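Single-stranded DNA-binding protein (PDB 4GS3) probably binds single-stranded DNA through an oligonucleotide/oligosaccharide-binding fold, this chain being the N-terminal domain of a primosomal PriB/SSB-family protein. Local coordinates at residues I54-S57 against N58-E62. Numbering follows the deposited sequence.
Sequences ITIS and NRLFE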
loop_
_atom_site.group_PDB
_atom_site.type_symbol
_atom_site.label_atom_id
_atom_site.label_comp_id
_atom_site.label_asym_id
_atom_site.label_seq_id
_atom_site.Cartn_x
_atom_site.Cartn_y
_atom_site.Cartn_z
ATOM N N ILE A 54 1.265 2.016 -3.096
ATOM C CA ILE A 54 1.608 1.020 -2.112
ATOM C C ILE A 54 2.069 -0.264 -2.837
ATOM O O ILE A 54 1.491 -0.636 -3.857
ATOM C CB ILE A 54 0.416 0.665 -1.199
ATOM C CG1 ILE A 54 -0.365 1.896 -0.720
ATOM C CG2 ILE A 54 0.861 -0.190 -0.040
ATOM C CD1 ILE A 54 0.409 2.907 0.092
ATOM N N THR A 55 3.032 -0.946 -2.256
ATOM C CA THR A 55 3.451 -2.281 -2.671
ATOM C C THR A 55 3.368 -3.183 -1.472
ATOM O O THR A 55 3.842 -2.801 -0.395
ATOM C CB THR A 55 4.852 -2.275 -3.266
ATOM O OG1 THR A 55 4.850 -1.454 -4.443
ATOM C CG2 THR A 55 5.361 -3.691 -3.580
ATOM N N ILE A 56 2.783 -4.353 -1.644
ATOM C CA ILE A 56 2.629 -5.258 -0.549
ATOM C C ILE A 56 2.830 -6.687 -0.993
ATOM O O ILE A 56 2.385 -7.123 -2.061
ATOM C CB ILE A 56 1.233 -5.036 0.072
ATOM C CG1 ILE A 56 1.103 -5.806 1.375
ATOM C CG2 ILE A 56 0.082 -5.368 -0.892
ATOM C CD1 ILE A 56 0.012 -5.212 2.287
ATOM N N SER A 57 3.499 -7.446 -0.124
ATOM C CA SER A 57 3.664 -8.878 -0.264
ATOM C C SER A 57 2.391 -9.604 0.142
ATOM O O SER A 57 1.744 -9.231 1.103
ATOM C CB SER A 57 4.742 -9.368 0.674
ATOM O OG SER A 57 4.780 -10.784 0.647
ATOM N N ASN A 58 2.072 -10.679 -0.561
ATOM C CA ASN A 58 0.888 -11.407 -0.090
ATOM C C ASN A 58 1.183 -12.123 1.221
ATOM O O ASN A 58 0.201 -12.502 1.827
ATOM C CB ASN A 58 0.286 -12.378 -1.076
ATOM C CG ASN A 58 1.142 -13.564 -1.377
ATOM O OD1 ASN A 58 2.337 -13.522 -1.124
ATOM N ND2 ASN A 58 0.555 -14.593 -1.922
ATOM N N ARG A 59 2.388 -12.172 1.707
ATOM C CA ARG A 59 2.593 -12.611 3.095
ATOM C C ARG A 59 1.901 -11.719 4.100
ATOM O O ARG A 59 1.586 -12.160 5.169
ATOM C CB ARG A 59 4.062 -12.613 3.520
ATOM C CG ARG A 59 5.063 -13.056 2.518
ATOM C CD ARG A 59 6.327 -13.636 3.102
ATOM N NE ARG A 59 6.174 -15.029 2.788
ATOM C CZ ARG A 59 5.793 -15.963 3.653
ATOM N NH1 ARG A 59 5.557 -17.184 3.212
ATOM N NH2 ARG A 59 5.614 -15.652 4.933
ATOM N N LEU A 60 1.741 -10.435 3.810
ATOM C CA LEU A 60 1.255 -9.548 4.864
ATOM C C LEU A 60 -0.211 -9.328 5.046
ATOM O O LEU A 60 -0.679 -8.630 5.954
ATOM C CB LEU A 60 1.738 -8.118 4.521
ATOM C CG LEU A 60 3.139 -7.850 4.985
ATOM C CD1 LEU A 60 3.431 -6.388 4.633
ATOM C CD2 LEU A 60 3.412 -8.062 6.466
ATOM N N PHE A 61 -0.902 -9.853 4.032
ATOM C CA PHE A 61 -2.360 -9.561 4.116
ATOM C C PHE A 61 -3.071 -10.896 4.044
ATOM O O PHE A 61 -4.282 -10.950 3.775
ATOM C CB PHE A 61 -2.806 -8.526 3.108
ATOM C CG PHE A 61 -2.744 -8.857 1.624
ATOM C CD1 PHE A 61 -1.610 -8.609 0.849
ATOM C CD2 PHE A 61 -3.852 -9.431 1.001
ATOM C CE1 PHE A 61 -1.563 -8.892 -0.501
ATOM C CE2 PHE A 61 -3.800 -9.727 -0.349
ATOM C CZ PHE A 61 -2.655 -9.515 -1.087
ATOM N N GLU A 62 -2.332 -11.964 4.339
ATOM C CA GLU A 62 -3.038 -13.196 4.615
ATOM C C GLU A 62 -4.082 -12.937 5.698
ATOM O O GLU A 62 -3.840 -12.268 6.700
ATOM C CB GLU A 62 -2.108 -14.296 5.104
ATOM C CG GLU A 62 -2.731 -15.626 4.660
ATOM C CD GLU A 62 -2.138 -16.046 3.313
ATOM O OE1 GLU A 62 -1.071 -16.688 3.379
ATOM O OE2 GLU A 62 -2.708 -15.737 2.246
#
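Ser57 and Arg59 meet because the Ser57 hydroxyl stands anti to its own backbone nitrogen (chi1 173°), which places OG beside the carbonyl carbon, on the side of the following amides. There OG accepts the amide hydrogen of Arg59, N to OG 3.0 Å at a fairly straight 154°. At Phe61, chi1 of 66° sets CG between the backbone nitrogen and the carbonyl carbon and folds the ring back to the end of the strand. A second bond closes the turn: Leu60 N lies 3.0 Å from Ser57 O, in line at its hydrogen but well above the carbonyl plane. With the helical backbone angles of Asn58 and Arg59, this i to i+3 bond closes a type I beta turn over Ser57-Leu60, and the OG bond to an amide two residues on makes Ser57 the residue of an ST turn. The same carbonyl oxygen also sits 3.4 Å from Phe61 CD1, obliquely to the ring.

Apolar contacts come from Ile56: CG2 approaches Phe61 CE1 at 3.9 Å, also obliquely, while CG1 packs on Leu60 CB at 4.0 Å. With an alanine here CG1 and CG2 are gone, and the Phe61 ring would probably be freer to turn, having lost its surface at the strand end.

Glu33 OE2 hydrogen-bonds Ser57 OG as well, linking the turn to strand 33-43, the antiparallel neighbour of strand 49-57. Phe61 further rests on Leu24 and Leu66, and Ile56 reaches Ala99 and Ile102 of the parallel neighbour, strand 93-105; the turn thus lies at the exit of strand 49-57 in the OB-fold sheet, in the loop leading to strand 71-82.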